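Long-range contacts in tylactone synthase starter module and modules 1 & 2 (Streptomyces fradiae, PDB 2Z5L), which probably reduces the beta-keto group of a growing polyketide through its first ketoreductase, setting the chirality of the resulting alcohol on the route to tylosin: residues 106-112 with 139-145; 48-52 with 74-78; 69-73 with 217-222; 129-133 with 176-180. One frame throughout, in Å; residues are numbered along the deposited sequence.

In the fold
From the N terminus, contact 2 is the first to close, bringing residues 74-78 back to strand 49-54 after helix 60-71. Contact 3 opens inside that loop, so the two cross, and it closes only at helix 214-224. Its long loop encloses contacts 1 and 4. Contact 1 pairs strand 107-111 with strand 140-147 and follows contact 2 in series; strands 49-54 and 107-111 are neighbours, and Val-110 N lies 2.9 Å from Leu-51 O. Contact 4 crosses contact 1, setting helix 119-135 against the entry to strand 180-186. Together they tie parallel strands to helices in one Rossmann-like part of the chain.

Contact 1. Residues 106-112 with 139-145; sequences NTTVVSL and AARVWAL
The carbonyl oxygen of Ser-111 receives two donors: Leu-145 N at 3.1 Å and water 1, 2.7 Å from Ser-111 O, at the C-terminal end of the paired stretch. Five more backbone bonds join the strands. The shortest runs from Val-109 N to Arg-141 O at 2.7 Å and is rather bent (133° at the hydrogen), whereas Trp-143 N meets Val-109 O at 2.8 Å almost straight (171°). Residues 107, 109 and 111 thus give both N-H and C=O to strand 140-147.

On the face with Thr-108 and Val-110, apolar groups pack together. Val-110 holds CG1 anti to its own N (chi1 -174°) and, leaning forward along the strand, this branch meets Leu-145 CD1 at 3.7 Å. Leu-112 and Leu-145 lie side by side, with Leu-112 CD2 pressed tightly on Leu-145 CD1 at 3.4 Å; Leu-66 of helix 60-71 covers both, a place suited to branched aliphatics. Nearer the strand start, the Thr-108 methyl CG2 approaches Trp-143 CD1 obliquely at 4.1 Å. Val-109 and Val-142 occupy the other face with Ser-111 and the small Ala-144. Arg-141 sends its guanidinium away from the neighbouring strand, where NH1 binds Pro-177 O and Trp-180 O. Regular parallel pairing of two strands linked through helix 119-135 is the hallmark of the beta-alpha-beta crossover from which Rossmann-type folds are built.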
loop_
_atom_site.group_PDB
_atom_site.type_symbol
_atom_site.label_atom_id
_atom_site.label_comp_id
_atom_site.label_asym_id
_atom_site.label_seq_id
_atom_site.Cartn_x
_atom_site.Cartn_y
_atom_site.Cartn_z
ATOM N N ASN A 106 27.889 12.712 -6.716
ATOM C CA ASN A 106 26.652 12.028 -6.346
ATOM C C ASN A 106 26.951 10.771 -5.552
ATOM O O ASN A 106 27.855 10.010 -5.891
ATOM C CB ASN A 106 25.849 11.627 -7.592
ATOM C CG ASN A 106 24.672 10.703 -7.261
ATOM O OD1 ASN A 106 23.720 11.106 -6.586
ATOM N ND2 ASN A 106 24.742 9.459 -7.726
ATOM N N THR A 107 26.181 10.554 -4.495
ATOM C CA THR A 107 26.343 9.370 -3.669
ATOM C C THR A 107 25.099 8.517 -3.861
ATOM O O THR A 107 23.997 8.917 -3.478
ATOM C CB THR A 107 26.440 9.710 -2.171
ATOM O OG1 THR A 107 27.384 10.769 -1.968
ATOM C CG2 THR A 107 26.873 8.478 -1.390
ATOM N N THR A 108 25.265 7.357 -4.478
ATOM C CA THR A 108 24.135 6.477 -4.684
ATOM C C THR A 108 24.006 5.548 -3.482
ATOM O O THR A 108 24.818 4.639 -3.311
ATOM C CB THR A 108 24.303 5.622 -5.946
ATOM O OG1 THR A 108 24.324 6.469 -7.098
ATOM C CG2 THR A 108 23.156 4.628 -6.056
ATOM N N VAL A 109 22.992 5.789 -2.652
ATOM C CA VAL A 109 22.758 4.977 -1.461
ATOM C C VAL A 109 21.928 3.733 -1.771
ATOM O O VAL A 109 20.774 3.833 -2.199
ATOM C CB VAL A 109 22.020 5.779 -0.359
ATOM C CG1 VAL A 109 22.008 4.977 0.941
ATOM C CG2 VAL A 109 22.678 7.127 -0.152
ATOM N N VAL A 110 22.531 2.567 -1.556
ATOM C CA VAL A 110 21.871 1.279 -1.783
ATOM C C VAL A 110 21.544 0.683 -0.422
ATOM O O VAL A 110 22.433 0.213 0.278
ATOM C CB VAL A 110 22.792 0.308 -2.556
ATOM C CG1 VAL A 110 22.031 -0.963 -2.912
ATOM C CG2 VAL A 110 23.302 0.989 -3.820
ATOM N N SER A 111 20.266 0.715 -0.054
ATOM C CA SER A 111 19.813 0.211 1.239
ATOM C C SER A 111 19.383 -1.253 1.242
ATOM O O SER A 111 18.559 -1.678 0.431
ATOM C CB SER A 111 18.641 1.060 1.743
ATOM O OG SER A 111 18.070 0.506 2.911
ATOM N N LEU A 112 19.951 -2.014 2.167
ATOM C CA LEU A 112 19.609 -3.413 2.314
ATOM C C LEU A 112 18.726 -3.582 3.555
ATOM O O LEU A 112 18.393 -4.701 3.948
ATOM C CB LEU A 112 20.883 -4.255 2.455
ATOM C CG LEU A 112 21.779 -4.261 1.203
ATOM C CD1 LEU A 112 23.045 -5.081 1.459
ATOM C CD2 LEU A 112 21.002 -4.836 0.026
ATOM N N ALA A 139 23.258 15.977 -4.680
ATOM C CA ALA A 139 23.461 14.798 -5.507
ATOM C C ALA A 139 23.449 13.517 -4.675
ATOM O O ALA A 139 24.416 13.203 -3.979
ATOM C CB ALA A 139 24.778 14.913 -6.270
ATOM N N ALA A 140 22.344 12.780 -4.749
ATOM C CA ALA A 140 22.191 11.518 -4.021
ATOM C C ALA A 140 20.971 10.744 -4.521
ATOM O O ALA A 140 19.941 11.335 -4.829
ATOM C CB ALA A 140 22.062 11.792 -2.526
ATOM N N ARG A 141 21.101 9.427 -4.615
ATOM C CA ARG A 141 20.000 8.575 -5.060
ATOM C C ARG A 141 19.810 7.436 -4.069
ATOM O O ARG A 141 20.743 6.681 -3.790
ATOM C CB ARG A 141 20.274 7.991 -6.457
ATOM C CG ARG A 141 20.183 8.998 -7.604
ATOM C CD ARG A 141 18.777 9.552 -7.741
ATOM N NE ARG A 141 18.714 10.662 -8.682
ATOM C CZ ARG A 141 17.595 11.308 -9.001
ATOM N NH1 ARG A 141 16.445 10.948 -8.454
ATOM N NH2 ARG A 141 17.622 12.318 -9.864
ATOM N N VAL A 142 18.597 7.307 -3.544
ATOM C CA VAL A 142 18.317 6.254 -2.582
ATOM C C VAL A 142 17.579 5.108 -3.236
ATOM O O VAL A 142 16.494 5.283 -3.778
ATOM C CB VAL A 142 17.476 6.775 -1.399
ATOM C CG1 VAL A 142 17.303 5.659 -0.360
ATOM C CG2 VAL A 142 18.161 7.983 -0.767
ATOM N N TRP A 143 18.178 3.929 -3.192
ATOM C CA TRP A 143 17.549 2.765 -3.773
ATOM C C TRP A 143 17.274 1.765 -2.662
ATOM O O TRP A 143 18.156 1.452 -1.872
ATOM C CB TRP A 143 18.451 2.149 -4.839
ATOM C CG TRP A 143 18.404 2.885 -6.136
ATOM C CD1 TRP A 143 19.080 4.020 -6.464
ATOM C CD2 TRP A 143 17.600 2.551 -7.270
ATOM N NE1 TRP A 143 18.749 4.418 -7.739
ATOM C CE2 TRP A 143 17.841 3.530 -8.256
ATOM C CE3 TRP A 143 16.699 1.516 -7.547
ATOM C CZ2 TRP A 143 17.208 3.506 -9.507
ATOM C CZ3 TRP A 143 16.072 1.490 -8.785
ATOM C CH2 TRP A 143 16.331 2.481 -9.752
ATOM N N ALA A 144 16.040 1.280 -2.588
ATOM C CA ALA A 144 15.689 0.328 -1.560
ATOM C C ALA A 144 15.535 -1.058 -2.161
ATOM O O ALA A 144 14.693 -1.283 -3.037
ATOM C CB ALA A 144 14.401 0.746 -0.864
ATOM N N LEU A 145 16.361 -1.987 -1.695
ATOM C CA LEU A 145 16.297 -3.360 -2.172
ATOM C C LEU A 145 15.407 -4.145 -1.228
ATOM O O LEU A 145 15.405 -3.902 -0.026
ATOM C CB LEU A 145 17.689 -3.984 -2.212
ATOM C CG LEU A 145 18.699 -3.255 -3.105
ATOM C CD1 LEU A 145 20.000 -4.049 -3.128
ATOM C CD2 LEU A 145 18.147 -3.091 -4.492
HETATM O O HOH W 1 16.012 -2.051 1.382
#

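Contact 2. Residues 48-52 with 74-78; sequences GRCLL and GASVA
Leu-52 and Val-77 make the closest apolar meeting, their side chains passing at a slant, with Leu-52 CG 3.6 Å from Val-77 CG1. This methyl is anti to the backbone N of Val-77 (chi1 -166°), which carries it forward along the chain to the leucine. One step back, Cys-50 SG rests 3.9 Å from Ala-75 CB; both side chains are short, which suits segments lying this close. On the other side, Arg-49 CB and Ser-76 CB come within 4.0 Å.

Between the two layers of side chains the backbones are bonded directly. Ser-76 N donates to Gly-48 O at 3.2 Å, and weak hydrogen bonds join Cys-50 N to Ser-76 O at 3.0 Å and Ala-78 N to Cys-50 O at 3.0 Å. The segments run the same way, so residues 74-78 extend a parallel pairing that strand 80-81 continues: strand 49-54, helix 60-71 and the short parallel strand 80-81 follow one another as in the beta-alpha-beta units of Rossmann-type folds, with 80-81 outermost on this side within the chain.

Farther out, Thr-67 and Leu-70 of the helix cover Leu-52, while Thr-67 and Ser-71 touch Val-77. Gly-74 adopts a positive phi of 79°, a conformation glycine accepts readily, as the chain leaves the helix for the edge. Leu-51 turns to the other face, against Leu-95, Ser-98 and Met-99 of helix 88-99. Arg-49 reaches outward, and its NH2 makes a weak hydrogen bond to Ser-101 OG.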
loop_
_atom_site.group_PDB
_atom_site.type_symbol
_atom_site.label_atom_id
_atom_site.label_comp_id
_atom_site.label_asym_id
_atom_site.label_seq_id
_atom_site.Cartn_x
_atom_site.Cartn_y
_atom_site.Cartn_z
ATOM N N GLY A 48 28.718 5.298 -10.274
ATOM C CA GLY A 48 29.371 6.204 -9.342
ATOM C C GLY A 48 29.713 5.565 -8.002
ATOM O O GLY A 48 29.700 4.339 -7.848
ATOM N N ARG A 49 30.026 6.401 -7.021
ATOM C CA ARG A 49 30.368 5.896 -5.699
ATOM C C ARG A 49 29.120 5.485 -4.929
ATOM O O ARG A 49 28.287 6.320 -4.576
ATOM C CB ARG A 49 31.148 6.948 -4.914
ATOM C CG ARG A 49 30.535 8.327 -4.932
ATOM C CD ARG A 49 31.542 9.323 -4.397
ATOM N NE ARG A 49 31.860 9.055 -2.997
ATOM C CZ ARG A 49 32.967 9.462 -2.385
ATOM N NH1 ARG A 49 33.879 10.156 -3.052
ATOM N NH2 ARG A 49 33.152 9.187 -1.101
ATOM N N CYS A 50 28.994 4.187 -4.686
ATOM C CA CYS A 50 27.855 3.651 -3.965
ATOM C C CYS A 50 28.159 3.449 -2.498
ATOM O O CYS A 50 29.308 3.222 -2.100
ATOM C CB CYS A 50 27.438 2.301 -4.537
ATOM S SG CYS A 50 27.043 2.289 -6.270
ATOM N N LEU A 51 27.102 3.517 -1.703
ATOM C CA LEU A 51 27.188 3.304 -0.270
ATOM C C LEU A 51 26.173 2.217 0.059
ATOM O O LEU A 51 24.972 2.450 -0.022
ATOM C CB LEU A 51 26.831 4.582 0.481
ATOM C CG LEU A 51 26.977 4.564 2.009
ATOM C CD1 LEU A 51 28.445 4.563 2.403
ATOM C CD2 LEU A 51 26.298 5.810 2.593
ATOM N N LEU A 52 26.653 1.025 0.401
ATOM C CA LEU A 52 25.749 -0.061 0.758
ATOM C C LEU A 52 25.431 0.040 2.237
ATOM O O LEU A 52 26.326 -0.111 3.065
ATOM C CB LEU A 52 26.386 -1.418 0.498
ATOM C CG LEU A 52 26.951 -1.665 -0.894
ATOM C CD1 LEU A 52 27.523 -3.065 -0.936
ATOM C CD2 LEU A 52 25.871 -1.484 -1.952
ATOM N N GLY A 74 32.028 0.497 -12.639
ATOM C CA GLY A 74 32.581 1.815 -12.401
ATOM C C GLY A 74 32.014 2.421 -11.135
ATOM O O GLY A 74 31.696 3.610 -11.083
ATOM N N ALA A 75 31.876 1.596 -10.104
ATOM C CA ALA A 75 31.347 2.083 -8.844
ATOM C C ALA A 75 32.362 1.920 -7.733
ATOM O O ALA A 75 33.065 0.914 -7.658
ATOM C CB ALA A 75 30.066 1.350 -8.498
ATOM N N SER A 76 32.452 2.934 -6.884
ATOM C CA SER A 76 33.360 2.911 -5.747
ATOM C C SER A 76 32.490 2.612 -4.530
ATOM O O SER A 76 31.822 3.499 -3.998
ATOM C CB SER A 76 34.045 4.268 -5.601
ATOM O OG SER A 76 35.100 4.199 -4.660
ATOM N N VAL A 77 32.501 1.353 -4.099
ATOM C CA VAL A 77 31.680 0.914 -2.975
ATOM C C VAL A 77 32.256 1.153 -1.572
ATOM O O VAL A 77 33.457 1.004 -1.337
ATOM C CB VAL A 77 31.335 -0.590 -3.110
ATOM C CG1 VAL A 77 30.220 -0.955 -2.146
ATOM C CG2 VAL A 77 30.938 -0.905 -4.543
ATOM N N ALA A 78 31.375 1.529 -0.649
ATOM C CA ALA A 78 31.738 1.787 0.743
ATOM C C ALA A 78 30.543 1.403 1.610
ATOM O O ALA A 78 29.541 2.109 1.638
ATOM C CB ALA A 78 32.064 3.252 0.932
#

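Contact 3. Residues 69-73 with 217-222; sequences VLSER and LELAAA
Val-69 splits its two methyls between neighbours on helix 214-224. With CG1 anti to the backbone N (chi1 -176°), that branch packs on Ala-221 CB at 3.5 Å, closer than usual for two carbons, while CG2 meets Leu-217 CB at 3.8 Å, the valine and leucine side chains crossing at about a right angle. The alanine methyl is small enough to let the helices come near, their CA atoms 5.9 Å apart at Leu-70 and Ala-221. Leu-70 adds its tip from one side, CD2 lying 3.9 Å from Ala-221 CB.

Arg-73, just beyond the end of helix 60-71, reaches across with an extended chain from CG to NE. One face of the guanidinium lies against the backbone where Ala-221 passes into Ala-222, displaced toward the edge of the group. Glu-218 comes instead to the guanidinium edge, its chain bent at chi2 (-60°) to bring the carboxylate round. A single oxygen, OE1, takes both bonds of this salt bridge, from Arg-73 NE at 3.3 Å and from Arg-73 NH2 at 3.4 Å. Both are long and weak, and the two planes are 31° apart, so the pairing is neither coplanar nor bidentate. The long, charged side chains suit the solvent-facing side of the contact, the short aliphatic ones its buried side. Two helices packed through aliphatic side chains round a small alanine on one flank of a parallel sheet, with a salt bridge at the exposed side, are in keeping with the layered alpha/beta architecture of Rossmann-like folds.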
loop_
_atom_site.group_PDB
_atom_site.type_symbol
_atom_site.label_atom_id
_atom_site.label_comp_id
_atom_site.label_asym_id
_atom_site.label_seq_id
_atom_site.Cartn_x
_atom_site.Cartn_y
_atom_site.Cartn_z
ATOM N N VAL A 69 29.746 -6.796 -8.123
ATOM C CA VAL A 69 28.893 -6.467 -9.258
ATOM C C VAL A 69 28.879 -4.964 -9.542
ATOM O O VAL A 69 29.014 -4.539 -10.691
ATOM C CB VAL A 69 27.447 -6.947 -9.014
ATOM C CG1 VAL A 69 26.600 -6.682 -10.244
ATOM C CG2 VAL A 69 27.441 -8.430 -8.674
ATOM N N LEU A 70 28.724 -4.164 -8.489
ATOM C CA LEU A 70 28.689 -2.711 -8.628
ATOM C C LEU A 70 30.018 -2.126 -9.119
ATOM O O LEU A 70 30.042 -1.283 -10.018
ATOM C CB LEU A 70 28.297 -2.060 -7.295
ATOM C CG LEU A 70 26.871 -2.312 -6.801
ATOM C CD1 LEU A 70 26.683 -1.717 -5.412
ATOM C CD2 LEU A 70 25.884 -1.704 -7.781
ATOM N N SER A 71 31.121 -2.572 -8.521
ATOM C CA SER A 71 32.448 -2.093 -8.899
ATOM C C SER A 71 32.740 -2.405 -10.362
ATOM O O SER A 71 33.323 -1.586 -11.076
ATOM C CB SER A 71 33.524 -2.733 -8.018
ATOM O OG SER A 71 33.450 -2.253 -6.687
ATOM N N GLU A 72 32.338 -3.588 -10.808
ATOM C CA GLU A 72 32.560 -3.964 -12.193
ATOM C C GLU A 72 31.726 -3.085 -13.113
ATOM O O GLU A 72 31.577 -3.385 -14.297
ATOM C CB GLU A 72 32.192 -5.427 -12.422
ATOM C CG GLU A 72 33.038 -6.413 -11.641
ATOM C CD GLU A 72 32.725 -7.848 -12.012
ATOM O OE1 GLU A 72 31.546 -8.248 -11.902
ATOM O OE2 GLU A 72 33.660 -8.572 -12.416
ATOM N N ARG A 73 31.180 -2.002 -12.569
ATOM C CA ARG A 73 30.361 -1.082 -13.352
ATOM C C ARG A 73 30.815 0.352 -13.157
ATOM O O ARG A 73 30.089 1.297 -13.475
ATOM C CB ARG A 73 28.893 -1.218 -12.963
ATOM C CG ARG A 73 28.289 -2.531 -13.393
ATOM C CD ARG A 73 26.878 -2.669 -12.888
ATOM N NE ARG A 73 26.170 -3.715 -13.611
ATOM C CZ ARG A 73 25.743 -3.594 -14.862
ATOM N NH1 ARG A 73 25.950 -2.465 -15.528
ATOM N NH2 ARG A 73 25.119 -4.606 -15.449
ATOM N N LEU A 217 22.176 -10.571 -8.915
ATOM C CA LEU A 217 22.840 -9.366 -8.442
ATOM C C LEU A 217 23.255 -8.512 -9.634
ATOM O O LEU A 217 23.225 -7.286 -9.570
ATOM C CB LEU A 217 24.069 -9.724 -7.614
ATOM C CG LEU A 217 23.804 -10.468 -6.310
ATOM C CD1 LEU A 217 25.131 -10.771 -5.651
ATOM C CD2 LEU A 217 22.918 -9.625 -5.388
ATOM N N GLU A 218 23.631 -9.171 -10.725
ATOM C CA GLU A 218 24.051 -8.473 -11.932
ATOM C C GLU A 218 22.925 -7.590 -12.446
ATOM O O GLU A 218 23.108 -6.382 -12.628
ATOM C CB GLU A 218 24.451 -9.478 -13.014
ATOM C CG GLU A 218 25.898 -9.360 -13.478
ATOM C CD GLU A 218 26.219 -7.999 -14.078
ATOM O OE1 GLU A 218 26.257 -7.002 -13.320
ATOM O OE2 GLU A 218 26.426 -7.925 -15.314
ATOM N N LEU A 219 21.763 -8.194 -12.678
ATOM C CA LEU A 219 20.597 -7.459 -13.166
ATOM C C LEU A 219 20.310 -6.267 -12.251
ATOM O O LEU A 219 20.034 -5.157 -12.722
ATOM C CB LEU A 219 19.368 -8.381 -13.223
ATOM C CG LEU A 219 19.413 -9.602 -14.149
ATOM C CD1 LEU A 219 18.165 -10.458 -13.944
ATOM C CD2 LEU A 219 19.515 -9.155 -15.591
ATOM N N ALA A 220 20.391 -6.509 -10.945
ATOM C CA ALA A 220 20.145 -5.478 -9.941
ATOM C C ALA A 220 20.981 -4.237 -10.217
ATOM O O ALA A 220 20.467 -3.123 -10.266
ATOM C CB ALA A 220 20.465 -6.021 -8.554
ATOM N N ALA A 221 22.280 -4.442 -10.396
ATOM C CA ALA A 221 23.196 -3.346 -10.672
ATOM C C ALA A 221 22.784 -2.620 -11.939
ATOM O O ALA A 221 22.904 -1.397 -12.034
ATOM C CB ALA A 221 24.612 -3.877 -10.819
ATOM N N ALA A 222 22.308 -3.377 -12.922
ATOM C CA ALA A 222 21.884 -2.785 -14.185
ATOM C C ALA A 222 20.775 -1.775 -13.937
ATOM O O ALA A 222 20.779 -0.680 -14.499
ATOM C CB ALA A 222 21.401 -3.872 -15.129
#

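Contact 4. Residues 129-133 with 176-180; sequences LQAVS and LPDIW
Leu-129 packs from helix 119-135 against Leu-176, Ile-179 and Trp-180. Its CG is anti to the backbone N (chi1 -179°), extending the branches outward: CD1 meets Ile-179 CG2 at 4.0 Å, and CD2 meets Trp-180 CE3 at 3.8 Å. Leucine and tryptophan cross at about a right angle, the methyl reaching the indole obliquely. Leu-176 approaches Leu-129 tip to tip, with its CD1 4.1 Å from Leu-129 CG.

Residues 176-180 lead from helix 160-175 into strand 180-186, so the contact packs helix 119-135 onto an alpha-to-beta connection of the Rossmann-like fold. A tight turn shapes that connection: Leu-176 O accepts both Ile-179 N at 3.1 Å and Trp-180 N at 2.8 Å, setting Leu-176 and Ile-179 to face the same helix.

Ile-179 divides its work between two branches. Ile-179 and Val-132 pass each other in opposite directions, with Ile-179 CG2 4.2 Å from Val-132 CG1, while the other branch, extended at chi2 (175°), carries CD1 to Ser-133 CA at 4.0 Å. A beta-branched residue can thus bridge successive helical positions. Farther out, Phe-168 and Ala-172 of helix 160-175 also touch Leu-129, and Val-142 of strand 140-147 lies against Leu-129, Ile-179 and Trp-180.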
loop_
_atom_site.group_PDB
_atom_site.type_symbol
_atom_site.label_atom_id
_atom_site.label_comp_id
_atom_site.label_asym_id
_atom_site.label_seq_id
_atom_site.Cartn_x
_atom_site.Cartn_y
_atom_site.Cartn_z
ATOM N N LEU A 129 15.773 7.475 4.698
ATOM C CA LEU A 129 15.440 8.469 3.684
ATOM C C LEU A 129 15.404 9.853 4.310
ATOM O O LEU A 129 15.999 10.804 3.783
ATOM C CB LEU A 129 14.085 8.154 3.033
ATOM C CG LEU A 129 13.626 9.107 1.921
ATOM C CD1 LEU A 129 14.757 9.299 0.923
ATOM C CD2 LEU A 129 12.393 8.544 1.238
ATOM N N GLN A 130 14.711 9.956 5.440
ATOM C CA GLN A 130 14.592 11.216 6.168
ATOM C C GLN A 130 15.941 11.793 6.531
ATOM O O GLN A 130 16.138 13.021 6.501
ATOM C CB GLN A 130 13.792 11.030 7.457
ATOM C CG GLN A 130 12.353 10.597 7.257
ATOM C CD GLN A 130 11.664 10.306 8.578
ATOM O OE1 GLN A 130 12.201 9.580 9.422
ATOM N NE2 GLN A 130 10.475 10.868 8.768
ATOM N N ALA A 131 16.867 10.907 6.882
ATOM C CA ALA A 131 18.207 11.325 7.272
ATOM C C ALA A 131 19.004 11.856 6.088
ATOM O O ALA A 131 19.737 12.835 6.223
ATOM C CB ALA A 131 18.944 10.157 7.921
ATOM N N VAL A 132 18.850 11.211 4.935
ATOM C CA VAL A 132 19.561 11.623 3.730
ATOM C C VAL A 132 19.120 13.012 3.295
ATOM O O VAL A 132 19.921 13.822 2.825
ATOM C CB VAL A 132 19.311 10.648 2.572
ATOM C CG1 VAL A 132 19.935 11.192 1.301
ATOM C CG2 VAL A 132 19.904 9.288 2.907
ATOM N N SER A 133 17.831 13.269 3.456
ATOM C CA SER A 133 17.248 14.547 3.110
ATOM C C SER A 133 17.786 15.584 4.092
ATOM O O SER A 133 18.164 16.685 3.697
ATOM C CB SER A 133 15.723 14.453 3.210
ATOM O OG SER A 133 15.084 15.650 2.816
ATOM N N LEU A 176 10.186 13.577 -2.918
ATOM C CA LEU A 176 11.605 13.867 -3.050
ATOM C C LEU A 176 12.141 13.304 -4.368
ATOM O O LEU A 176 12.977 12.410 -4.369
ATOM C CB LEU A 176 12.362 13.233 -1.881
ATOM C CG LEU A 176 11.737 13.479 -0.505
ATOM C CD1 LEU A 176 12.571 12.795 0.585
ATOM C CD2 LEU A 176 11.658 14.987 -0.260
ATOM N N PRO A 177 11.678 13.833 -5.504
ATOM C CA PRO A 177 12.102 13.381 -6.840
ATOM C C PRO A 177 13.608 13.395 -7.097
ATOM O O PRO A 177 14.127 12.520 -7.781
ATOM C CB PRO A 177 11.385 14.348 -7.785
ATOM C CG PRO A 177 10.230 14.818 -7.013
ATOM C CD PRO A 177 10.762 14.979 -5.610
ATOM N N ASP A 178 14.295 14.399 -6.563
ATOM C CA ASP A 178 15.727 14.543 -6.773
ATOM C C ASP A 178 16.574 13.672 -5.862
ATOM O O ASP A 178 17.779 13.544 -6.072
ATOM C CB ASP A 178 16.143 15.998 -6.580
ATOM C CG ASP A 178 15.311 16.954 -7.402
ATOM O OD1 ASP A 178 15.021 16.634 -8.574
ATOM O OD2 ASP A 178 14.954 18.029 -6.872
ATOM N N ILE A 179 15.946 13.077 -4.853
ATOM C CA ILE A 179 16.651 12.228 -3.898
ATOM C C ILE A 179 16.310 10.753 -4.063
ATOM O O ILE A 179 17.198 9.896 -4.049
ATOM C CB ILE A 179 16.326 12.669 -2.439
ATOM C CG1 ILE A 179 16.932 14.043 -2.159
ATOM C CG2 ILE A 179 16.857 11.664 -1.450
ATOM C CD1 ILE A 179 16.574 14.607 -0.809
ATOM N N TRP A 180 15.026 10.451 -4.230
ATOM C CA TRP A 180 14.609 9.062 -4.371
ATOM C C TRP A 180 15.054 8.409 -5.673
ATOM O O TRP A 180 14.811 8.929 -6.764
ATOM C CB TRP A 180 13.090 8.933 -4.244
ATOM C CG TRP A 180 12.659 7.509 -4.199
ATOM C CD1 TRP A 180 12.024 6.803 -5.182
ATOM C CD2 TRP A 180 12.887 6.593 -3.128
ATOM N NE1 TRP A 180 11.842 5.500 -4.786
ATOM C CE2 TRP A 180 12.364 5.344 -3.528
ATOM C CE3 TRP A 180 13.485 6.706 -1.862
ATOM C CZ2 TRP A 180 12.421 4.213 -2.712
ATOM C CZ3 TRP A 180 13.541 5.576 -1.052
ATOM C CH2 TRP A 180 13.010 4.351 -1.483
#